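Local coordinates for protein N-acetylglucosamine-specific lectin (Saxidomus purpuratus, PDB 6A7S) that binds N-acetylated amino sugars such as N-acetylgalactosamine and N-acetylglucosamine through a C-type lectin domain that also carries calcium sites, at residues A[33-38]-A[69-74]; A[63-68]-A[103-108]; A[120-125]-A[138-143]. All blocks are in the same frame, centred on the assembly; numbering follows the deposited sequence.

Following the chain from the N terminus, contact 1 closes a loop from strand 33-35 to the first turns of helix 69-79 and so brings the edge of the four-stranded sheet against that helix. Contact 2 starts before this loop is complete: 63-68 precedes 69-74 in sequence and reaches forward to 103-108, so the two contacts cross. They also share a calcium ion, with E71 OE1 3.1 Å from T65 O. Contact 3 follows in series, joining 120-125 to 138-143 around strand 125-131 and forming part of the sugar site. It meets contact 2 in the core, where W103 CH2 lies 3.7 Å from W138 CZ2.

Contact 1: residues A[33-38]-A[69-74]; sequences KFFGGS and SKEDDF. With CA (calcium ion), chain D.
F35 lays its ring along that of F74, the two planes only 12° from parallel but slid so far apart that ring hardly covers ring. The slip brings the CB of each residue over the middle of one face of its partner's ring. F35 CB stands 3.4 Å from the centroid of the F74 ring, and F74 CB 3.7 Å from that of the F35 ring, a reciprocal pair of CH-pi contacts. Both side chains hold CG anti to the backbone N (chi1 172° in F35), which sends them past each other in opposite directions. The leading end of F35 then runs up against the helix backbone, with CZ 3.4 Å from K70 O and CE2 3.6 Å from E71 CA. K33 CB meets the rim of the F74 ring edge-on.

The fold here is that of a C-type lectin domain, and the contact joins the outermost strand 33-35 of its four-stranded sheet to helix 69-79, the short segments running nearly antiparallel at 153°. Beyond F35 the chain turns back through G36 and G37 in a type I' beta turn, closed by hydrogen bonds in both directions between F35 and S38, and enters strand 38-47. Y40 on that strand packs against both phenylalanines. C22 of the second subunit covers F35 and K70 as well.

One helical turn before F74, E71 stretches out to a calcium ion and grips it unevenly with both carboxylate oxygens, OE2 at 2.3 Å from the metal and OE1 at 2.8 Å. Y40 OH hydrogen-bonds OE2, a second-shell contact likely to steady the carboxylate; the side chains of E67 and E154, the backbone O of T65 and a water are further ligands.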
loop_
_atom_site.group_PDB
_atom_site.type_symbol
_atom_site.label_atom_id
_atom_site.label_comp_id
_atom_site.label_asym_id
_atom_site.label_seq_id
_atom_site.Cartn_x
_atom_site.Cartn_y
_atom_site.Cartn_z
ATOM N N LYS A 33 -15.326 -3.110 -6.168
ATOM C CA LYS A 33 -14.543 -2.886 -7.378
ATOM C C LYS A 33 -13.048 -2.940 -7.059
ATOM O O LYS A 33 -12.646 -2.504 -5.969
ATOM C CB LYS A 33 -14.890 -1.498 -7.912
ATOM C CG LYS A 33 -16.338 -1.355 -8.344
ATOM C CD LYS A 33 -16.559 0.019 -8.923
ATOM C CE LYS A 33 -17.967 0.528 -8.702
ATOM N NZ LYS A 33 -18.846 0.023 -9.772
ATOM N N PHE A 34 -12.268 -3.435 -8.031
ATOM C CA PHE A 34 -10.812 -3.652 -7.932
ATOM C C PHE A 34 -10.083 -2.471 -8.563
ATOM O O PHE A 34 -10.359 -2.090 -9.691
ATOM C CB PHE A 34 -10.340 -4.955 -8.607
ATOM C CG PHE A 34 -8.838 -5.147 -8.507
ATOM C CD1 PHE A 34 -8.240 -5.438 -7.274
ATOM C CD2 PHE A 34 -8.006 -4.968 -9.611
ATOM C CE1 PHE A 34 -6.855 -5.537 -7.150
ATOM C CE2 PHE A 34 -6.618 -5.060 -9.478
ATOM C CZ PHE A 34 -6.042 -5.347 -8.253
ATOM N N PHE A 35 -9.141 -1.905 -7.823
ATOM C CA PHE A 35 -8.170 -0.999 -8.401
ATOM C C PHE A 35 -6.902 -1.025 -7.561
ATOM O O PHE A 35 -6.947 -0.800 -6.358
ATOM C CB PHE A 35 -8.655 0.458 -8.447
ATOM C CG PHE A 35 -7.571 1.411 -8.864
ATOM C CD1 PHE A 35 -7.284 1.590 -10.204
ATOM C CD2 PHE A 35 -6.739 2.011 -7.919
ATOM C CE1 PHE A 35 -6.223 2.389 -10.607
ATOM C CE2 PHE A 35 -5.671 2.804 -8.324
ATOM C CZ PHE A 35 -5.438 3.020 -9.665
ATOM N N GLY A 36 -5.757 -1.222 -8.227
ATOM C CA GLY A 36 -4.486 -0.812 -7.628
ATOM C C GLY A 36 -4.153 -1.534 -6.347
ATOM O O GLY A 36 -3.504 -0.964 -5.462
ATOM N N GLY A 37 -4.575 -2.798 -6.263
ATOM C CA GLY A 37 -4.271 -3.601 -5.103
ATOM C C GLY A 37 -5.275 -3.449 -3.974
ATOM O O GLY A 37 -5.058 -4.031 -2.891
ATOM N N SER A 38 -6.387 -2.720 -4.217
ATOM C CA SER A 38 -7.422 -2.538 -3.216
ATOM C C SER A 38 -8.776 -2.952 -3.798
ATOM O O SER A 38 -8.966 -2.984 -5.032
ATOM C CB SER A 38 -7.442 -1.129 -2.708
ATOM O OG SER A 38 -6.458 -0.906 -1.742
ATOM N N SER A 69 -2.236 9.611 -7.075
ATOM C CA SER A 69 -3.079 10.342 -7.966
ATOM C C SER A 69 -3.802 9.332 -8.837
ATOM O O SER A 69 -4.898 9.544 -9.218
ATOM C CB SER A 69 -2.343 11.361 -8.775
ATOM O OG SER A 69 -1.647 10.694 -9.791
ATOM N N LYS A 70 -3.227 8.150 -9.043
ATOM C CA LYS A 70 -3.977 7.154 -9.864
ATOM C C LYS A 70 -5.244 6.639 -9.157
ATOM O O LYS A 70 -6.246 6.369 -9.802
ATOM C CB LYS A 70 -3.064 5.987 -10.211
ATOM C CG LYS A 70 -2.055 6.335 -11.290
ATOM C CD LYS A 70 -1.100 5.202 -11.591
ATOM C CE LYS A 70 0.144 5.684 -12.284
ATOM N NZ LYS A 70 -0.170 5.897 -13.709
ATOM N N GLU A 71 -5.165 6.495 -7.836
ATOM C CA GLU A 71 -6.262 6.078 -7.005
ATOM C C GLU A 71 -7.278 7.229 -6.905
ATOM O O GLU A 71 -8.423 7.012 -6.975
ATOM C CB GLU A 71 -5.789 5.730 -5.599
ATOM C CG GLU A 71 -6.850 5.104 -4.699
ATOM C CD GLU A 71 -6.354 4.676 -3.312
ATOM O OE1 GLU A 71 -5.364 5.230 -2.814
ATOM O OE2 GLU A 71 -6.998 3.822 -2.702
ATOM N N ASP A 72 -6.801 8.436 -6.701
ATOM C CA ASP A 72 -7.670 9.607 -6.776
ATOM C C ASP A 72 -8.473 9.587 -8.082
ATOM O O ASP A 72 -9.704 9.842 -8.112
ATOM C CB ASP A 72 -6.818 10.854 -6.593
ATOM C CG ASP A 72 -7.598 12.154 -6.729
ATOM O OD1 ASP A 72 -8.288 12.502 -5.774
ATOM O OD2 ASP A 72 -7.458 12.802 -7.793
ATOM N N ASP A 73 -7.817 9.314 -9.192
ATOM C CA ASP A 73 -8.516 9.457 -10.500
ATOM C C ASP A 73 -9.415 8.246 -10.717
ATOM O O ASP A 73 -10.480 8.338 -11.324
ATOM C CB ASP A 73 -7.563 9.671 -11.686
ATOM C CG ASP A 73 -8.204 10.442 -12.861
ATOM O OD1 ASP A 73 -8.921 11.462 -12.596
ATOM O OD2 ASP A 73 -8.012 10.018 -14.025
ATOM N N PHE A 74 -9.033 7.085 -10.160
ATOM C CA PHE A 74 -9.921 5.916 -10.221
ATOM C C PHE A 74 -11.266 6.231 -9.521
ATOM O O PHE A 74 -12.371 6.040 -10.091
ATOM C CB PHE A 74 -9.254 4.685 -9.589
ATOM C CG PHE A 74 -10.255 3.616 -9.257
ATOM C CD1 PHE A 74 -10.849 2.865 -10.267
ATOM C CD2 PHE A 74 -10.679 3.441 -7.954
ATOM C CE1 PHE A 74 -11.781 1.889 -9.963
ATOM C CE2 PHE A 74 -11.608 2.448 -7.647
ATOM C CZ PHE A 74 -12.160 1.687 -8.657
HETATM CA CA CA D . -5.902 3.514 -0.676
HETATM O O HOH W 1 -4.378 2.203 -2.134
#

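Contact 2: residues A[63-68]-A[103-108]; sequences LVTVEC and WIDGSP. With CA (calcium ion), chain D; TRS (2-amino-2-hydroxymethyl-propane-1,3-diol), chain C.
T65 and V66 lie along one face of the W103 indole. T65 CA sits 3.9 Å from the centroid of the six-membered ring in a CH-pi contact, while T65 CB approaches CD2 from the same face. V66 N hovers 3.2 Å above the indole plane, toward the rim, and V66 CB reaches W103 CH2. With its CG anti to the carbonyl carbon (chi1 -56°), W103 swings the ring under both residues. A looser apolar touch, L63 CB with I104 CD1, extends the packing toward helix 49-58, where both residues meet W49.

Among polar links, one water bridges the two segments. It lies in the indole plane at the edge, accepts from W103 NE1 and donates to V66 O. The contact joins the loop before helix 69-79 to the end of strand 100-103 and the loop after it, within the core of the C-type lectin domain; W103 also meets W138 and F109 edge-to-face.

Metal binding makes up the next group. T65 O and E67 OE1 each stand 2.3 Å from the calcium ion, which E71 and E154 also bind. The other carboxylate oxygen of E67, OE2, takes a hydrogen bond of 2.6 Å from T65 OG1 on its syn lone pair, a tie likely to hold the ligating carboxylate in its orientation.

A Tris molecule, probably from the crystallisation liquor, forms a second bridge: its O3 binds the calcium and its O1 donates to D105 OD2 at 2.8 Å. The other oxygen of D105, OD1, is held by two bonds from S107: the backbone N, forming an Asx turn, and OG, on the syn side. Both donors reach it from one face of the carboxylate, and the type I beta turn from W103 to G106 overlaps this Asx turn.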
loop_
_atom_site.group_PDB
_atom_site.type_symbol
_atom_site.label_atom_id
_atom_site.label_comp_id
_atom_site.label_asym_id
_atom_site.label_seq_id
_atom_site.Cartn_x
_atom_site.Cartn_y
_atom_site.Cartn_z
ATOM N N LEU A 63 -13.079 3.417 5.817
ATOM C CA LEU A 63 -13.266 4.508 4.811
ATOM C C LEU A 63 -11.970 4.653 4.018
ATOM O O LEU A 63 -10.868 4.597 4.615
ATOM C CB LEU A 63 -13.572 5.819 5.516
ATOM C CG LEU A 63 -15.016 6.015 5.965
ATOM C CD1 LEU A 63 -15.148 7.208 6.903
ATOM C CD2 LEU A 63 -15.967 6.102 4.780
ATOM N N VAL A 64 -12.110 4.915 2.716
ATOM C CA VAL A 64 -11.020 4.927 1.753
ATOM C C VAL A 64 -9.936 5.925 2.156
ATOM O O VAL A 64 -10.206 6.989 2.711
ATOM C CB VAL A 64 -11.519 5.207 0.334
ATOM C CG1 VAL A 64 -11.934 6.672 0.230
ATOM C CG2 VAL A 64 -10.464 4.834 -0.692
ATOM N N THR A 65 -8.668 5.526 1.930
ATOM C CA THR A 65 -7.493 6.423 2.072
ATOM C C THR A 65 -6.858 6.520 0.697
ATOM O O THR A 65 -6.845 5.552 -0.075
ATOM C CB THR A 65 -6.520 5.986 3.184
ATOM O OG1 THR A 65 -5.908 4.740 2.812
ATOM C CG2 THR A 65 -7.213 5.867 4.527
ATOM N N VAL A 66 -6.409 7.732 0.342
ATOM C CA VAL A 66 -6.029 7.958 -1.029
ATOM C C VAL A 66 -4.538 8.313 -1.099
ATOM O O VAL A 66 -4.140 9.455 -0.798
ATOM C CB VAL A 66 -6.919 8.997 -1.730
ATOM C CG1 VAL A 66 -6.605 9.083 -3.211
ATOM C CG2 VAL A 66 -8.393 8.687 -1.541
ATOM N N GLU A 67 -3.722 7.307 -1.478
ATOM C CA GLU A 67 -2.258 7.427 -1.370
ATOM C C GLU A 67 -1.657 7.985 -2.652
ATOM O O GLU A 67 -0.485 8.345 -2.639
ATOM C CB GLU A 67 -1.571 6.086 -1.081
ATOM C CG GLU A 67 -1.790 5.619 0.350
ATOM C CD GLU A 67 -3.159 5.059 0.682
ATOM O OE1 GLU A 67 -3.944 4.568 -0.245
ATOM O OE2 GLU A 67 -3.488 5.110 1.878
ATOM N N CYS A 68 -2.421 8.035 -3.745
ATOM C CA CYS A 68 -1.776 8.430 -4.983
ATOM C C CYS A 68 -2.764 8.914 -6.055
ATOM O O CYS A 68 -3.957 8.648 -5.973
ATOM C CB CYS A 68 -1.039 7.238 -5.541
ATOM S SG CYS A 68 -2.210 5.912 -5.834
ATOM N N TRP A 103 -5.092 10.813 7.280
ATOM C CA TRP A 103 -5.898 9.629 7.182
ATOM C C TRP A 103 -6.223 9.105 8.578
ATOM O O TRP A 103 -5.509 9.370 9.552
ATOM C CB TRP A 103 -5.224 8.588 6.294
ATOM C CG TRP A 103 -4.919 9.119 4.929
ATOM C CD1 TRP A 103 -3.685 9.280 4.367
ATOM C CD2 TRP A 103 -5.875 9.569 3.948
ATOM N NE1 TRP A 103 -3.808 9.825 3.117
ATOM C CE2 TRP A 103 -5.137 10.027 2.831
ATOM C CE3 TRP A 103 -7.270 9.668 3.916
ATOM C CZ2 TRP A 103 -5.752 10.550 1.694
ATOM C CZ3 TRP A 103 -7.874 10.184 2.795
ATOM C CH2 TRP A 103 -7.128 10.639 1.710
ATOM N N ILE A 104 -7.369 8.422 8.662
ATOM C CA ILE A 104 -7.854 7.929 9.907
ATOM C C ILE A 104 -6.922 6.790 10.361
ATOM O O ILE A 104 -6.944 6.482 11.506
ATOM C CB ILE A 104 -9.341 7.476 9.852
ATOM C CG1 ILE A 104 -9.594 6.405 8.779
ATOM C CG2 ILE A 104 -10.283 8.674 9.696
ATOM C CD1 ILE A 104 -10.983 5.803 8.797
ATOM N N ASP A 105 -6.119 6.177 9.471
ATOM C CA ASP A 105 -5.160 5.147 9.945
ATOM C C ASP A 105 -3.970 5.805 10.652
ATOM O O ASP A 105 -3.060 5.099 10.990
ATOM C CB ASP A 105 -4.646 4.207 8.851
ATOM C CG ASP A 105 -4.023 4.902 7.665
ATOM O OD1 ASP A 105 -3.690 6.095 7.800
ATOM O OD2 ASP A 105 -3.949 4.263 6.586
ATOM N N GLY A 106 -3.998 7.134 10.849
ATOM C CA GLY A 106 -2.923 7.893 11.487
ATOM C C GLY A 106 -1.838 8.346 10.508
ATOM O O GLY A 106 -1.003 9.136 10.858
ATOM N N SER A 107 -1.863 7.900 9.246
ATOM C CA SER A 107 -0.761 8.228 8.332
ATOM C C SER A 107 -0.994 9.583 7.665
ATOM O O SER A 107 -2.106 9.931 7.281
ATOM C CB SER A 107 -0.575 7.161 7.307
ATOM O OG SER A 107 -1.647 7.150 6.383
ATOM N N PRO A 108 0.057 10.380 7.433
ATOM C CA PRO A 108 -0.126 11.679 6.806
ATOM C C PRO A 108 -0.429 11.524 5.305
ATOM O O PRO A 108 -0.201 10.471 4.688
ATOM C CB PRO A 108 1.195 12.409 7.100
ATOM C CG PRO A 108 2.228 11.302 7.284
ATOM C CD PRO A 108 1.463 10.074 7.746
HETATM CA CA CA D . -5.902 3.514 -0.676
HETATM C C TRS C . -5.735 1.281 3.141
HETATM C C1 TRS C . -4.516 1.592 4.025
HETATM C C2 TRS C . -6.414 0.027 3.702
HETATM C C3 TRS C . -5.271 1.135 1.663
HETATM N N TRS C . -6.713 2.422 3.239
HETATM O O1 TRS C . -5.058 2.074 5.237
HETATM O O2 TRS C . -7.607 -0.248 2.988
HETATM O O3 TRS C . -4.882 2.415 1.167
HETATM O O HOH W 2 -2.401 11.242 0.601
HETATM O O HOH W 1 -4.378 2.203 -2.134
#

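Contact 3: residues A[120-125]-A[138-143]; sequences DNNKGC and WNDHVD. With NGA (2-acetamido-2-deoxy-beta-D-galactopyranose), chain B.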
loop_
_atom_site.group_PDB
_atom_site.type_symbol
_atom_site.label_atom_id
_atom_site.label_comp_id
_atom_site.label_asym_id
_atom_site.label_seq_id
_atom_site.Cartn_x
_atom_site.Cartn_y
_atom_site.Cartn_z
ATOM N N ASP A 120 -10.768 24.550 3.849
ATOM C CA ASP A 120 -11.326 25.716 4.557
ATOM C C ASP A 120 -10.706 25.786 5.961
ATOM O O ASP A 120 -10.725 26.806 6.584
ATOM C CB ASP A 120 -12.849 25.617 4.612
ATOM C CG ASP A 120 -13.471 25.620 3.212
ATOM O OD1 ASP A 120 -13.366 26.665 2.568
ATOM O OD2 ASP A 120 -13.939 24.537 2.744
ATOM N N ASN A 121 -10.241 24.647 6.465
ATOM C CA ASN A 121 -9.722 24.488 7.806
ATOM C C ASN A 121 -10.796 24.782 8.845
ATOM O O ASN A 121 -10.647 25.673 9.670
ATOM C CB ASN A 121 -8.453 25.312 8.052
ATOM C CG ASN A 121 -7.301 24.755 7.239
ATOM O OD1 ASN A 121 -6.605 25.501 6.570
ATOM N ND2 ASN A 121 -7.131 23.441 7.236
ATOM N N ASN A 122 -11.807 23.911 8.865
ATOM C CA ASN A 122 -12.935 24.007 9.757
ATOM C C ASN A 122 -12.886 22.829 10.737
ATOM O O ASN A 122 -13.848 22.492 11.375
ATOM C CB ASN A 122 -14.237 24.093 8.955
ATOM C CG ASN A 122 -14.434 22.961 7.963
ATOM O OD1 ASN A 122 -13.829 21.898 8.130
ATOM N ND2 ASN A 122 -15.289 23.177 6.960
ATOM N N LYS A 123 -11.728 22.197 10.817
ATOM C CA LYS A 123 -11.488 21.036 11.642
ATOM C C LYS A 123 -12.550 19.958 11.370
ATOM O O LYS A 123 -12.957 19.266 12.266
ATOM C CB LYS A 123 -11.472 21.418 13.123
ATOM C CG LYS A 123 -10.466 22.495 13.523
ATOM C CD LYS A 123 -10.264 22.539 15.022
ATOM C CE LYS A 123 -9.118 23.424 15.450
ATOM N NZ LYS A 123 -8.616 22.986 16.771
ATOM N N GLY A 124 -12.962 19.781 10.112
ATOM C CA GLY A 124 -14.042 18.887 9.809
ATOM C C GLY A 124 -13.585 17.524 9.314
ATOM O O GLY A 124 -12.518 17.040 9.675
ATOM N N CYS A 125 -14.428 16.928 8.461
ATOM C CA CYS A 125 -14.272 15.567 7.908
ATOM C C CYS A 125 -14.275 15.644 6.380
ATOM O O CYS A 125 -14.966 16.482 5.798
ATOM C CB CYS A 125 -15.426 14.687 8.360
ATOM S SG CYS A 125 -15.287 14.184 10.097
ATOM N N TRP A 138 -11.184 16.806 -2.900
ATOM C CA TRP A 138 -11.480 16.753 -1.509
ATOM C C TRP A 138 -11.971 18.125 -0.959
ATOM O O TRP A 138 -11.494 19.160 -1.381
ATOM C CB TRP A 138 -10.232 16.358 -0.726
ATOM C CG TRP A 138 -9.495 15.142 -1.168
ATOM C CD1 TRP A 138 -9.893 14.104 -1.959
ATOM C CD2 TRP A 138 -8.194 14.827 -0.688
ATOM N NE1 TRP A 138 -8.891 13.187 -2.050
ATOM C CE2 TRP A 138 -7.841 13.598 -1.269
ATOM C CE3 TRP A 138 -7.286 15.502 0.136
ATOM C CZ2 TRP A 138 -6.588 13.035 -1.048
ATOM C CZ3 TRP A 138 -6.061 14.919 0.385
ATOM C CH2 TRP A 138 -5.716 13.710 -0.224
ATOM N N ASN A 139 -12.929 18.071 -0.031
ATOM C CA ASN A 139 -13.383 19.188 0.774
ATOM C C ASN A 139 -13.412 18.740 2.228
ATOM O O ASN A 139 -13.648 17.547 2.501
ATOM C CB ASN A 139 -14.751 19.742 0.349
ATOM C CG ASN A 139 -15.253 20.850 1.268
ATOM O OD1 ASN A 139 -14.556 21.840 1.542
ATOM N ND2 ASN A 139 -16.446 20.646 1.799
ATOM N N ASP A 140 -13.184 19.710 3.134
ATOM C CA ASP A 140 -13.428 19.511 4.533
ATOM C C ASP A 140 -14.812 20.071 4.863
ATOM O O ASP A 140 -15.098 21.263 4.649
ATOM C CB ASP A 140 -12.344 20.113 5.445
ATOM C CG ASP A 140 -11.935 21.550 5.177
ATOM O OD1 ASP A 140 -12.322 22.133 4.113
ATOM O OD2 ASP A 140 -11.214 22.103 6.080
ATOM N N HIS A 141 -15.655 19.173 5.391
ATOM C CA HIS A 141 -17.002 19.522 5.804
ATOM C C HIS A 141 -17.059 19.655 7.315
ATOM O O HIS A 141 -16.667 18.737 8.044
ATOM C CB HIS A 141 -18.022 18.484 5.358
ATOM C CG HIS A 141 -19.420 18.941 5.541
ATOM N ND1 HIS A 141 -19.985 19.936 4.729
ATOM C CD2 HIS A 141 -20.358 18.562 6.436
ATOM C CE1 HIS A 141 -21.207 20.142 5.139
ATOM N NE2 HIS A 141 -21.495 19.265 6.147
ATOM N N VAL A 142 -17.689 20.746 7.755
ATOM C CA VAL A 142 -17.647 21.139 9.170
ATOM C C VAL A 142 -18.383 20.146 10.087
ATOM O O VAL A 142 -18.031 20.065 11.257
ATOM C CB VAL A 142 -18.194 22.563 9.345
ATOM C CG1 VAL A 142 -19.660 22.657 8.994
ATOM C CG2 VAL A 142 -17.913 23.108 10.742
ATOM N N ASP A 143 -19.399 19.445 9.557
ATOM C CA ASP A 143 -20.320 18.558 10.274
ATOM C C ASP A 143 -19.968 17.094 10.006
ATOM O O ASP A 143 -20.335 16.549 8.974
ATOM C CB ASP A 143 -21.766 18.816 9.839
ATOM C CG ASP A 143 -22.781 17.887 10.456
ATOM O OD1 ASP A 143 -22.477 17.294 11.553
ATOM O OD2 ASP A 143 -23.866 17.747 9.849
HETATM C C1 NGA B . -20.825 22.409 0.262
HETATM C C2 NGA B . -19.881 21.495 1.057
HETATM C C3 NGA B . -19.686 22.398 2.268
HETATM C C4 NGA B . -19.234 23.806 1.770
HETATM C C5 NGA B . -19.966 24.341 0.548
HETATM C C6 NGA B . -19.586 25.739 -0.007
HETATM C C7 NGA B . -19.970 19.116 1.652
HETATM C C8 NGA B . -20.893 18.086 2.286
HETATM N N2 NGA B . -20.547 20.303 1.532
HETATM O O1 NGA B . -22.067 22.029 -0.262
HETATM O O3 NGA B . -18.829 21.780 3.216
HETATM O O4 NGA B . -17.848 23.582 1.551
HETATM O O5 NGA B . -20.002 23.306 -0.480
HETATM O O6 NGA B . -19.780 26.705 1.046
HETATM O O7 NGA B . -18.815 18.913 1.363
HETATM O O HOH W 3 -16.307 23.985 3.845
HETATM O O HOH W 4 -15.900 21.032 12.295
#
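This is a hydrogen-bonded contact between a loop and a strand at the sugar site of the C-type lectin fold, where 120-125 folds against the W138-N139-D140 motif (WND) on strand 137-141. At its inner end C125 and H141 form an antiparallel hydrogen-bonded pair, with both backbone bonds nearly straight, and the disulfide from C125 to C144 ties the start of strand 125-131 to the loop that follows strand 137-141.

D140 does most of the gripping. Its CG, set between the backbone N and the carbonyl carbon (chi1 49°), turns the carboxylate in among the loop amides: D120 N donates to the syn lone pair of OD1 at 2.9 Å, and N121 N and N122 N make weak bonds to OD2. N122 ND2 donates to D140 O at 3.0 Å from well above the carbonyl plane, though the acceptor lies close to the N122 amide plane.

Acceptors crowd together at the outer end, D120 OD2 being only 3.0 Å from N139 OD1. K118 NZ bonds to both oxygens and would offset their repulsion; D120, N139 and D140 have been seen to bind a second calcium in this protein, but here the bound groups are the sugar and waters. N139 turns its other amide atom, ND2, to N-acetylgalactosamine, donating to O3 and O7. A water bridges D120 OD2 and D140 O to sugar O4.

H141 meets the sugar in two ways. C8 of the acetamido group rests 3.2 Å above the plane of the H141 ring, toward the rim, while H141 ND1 and sugar O3 share a hydrogen bond of 2.7 Å.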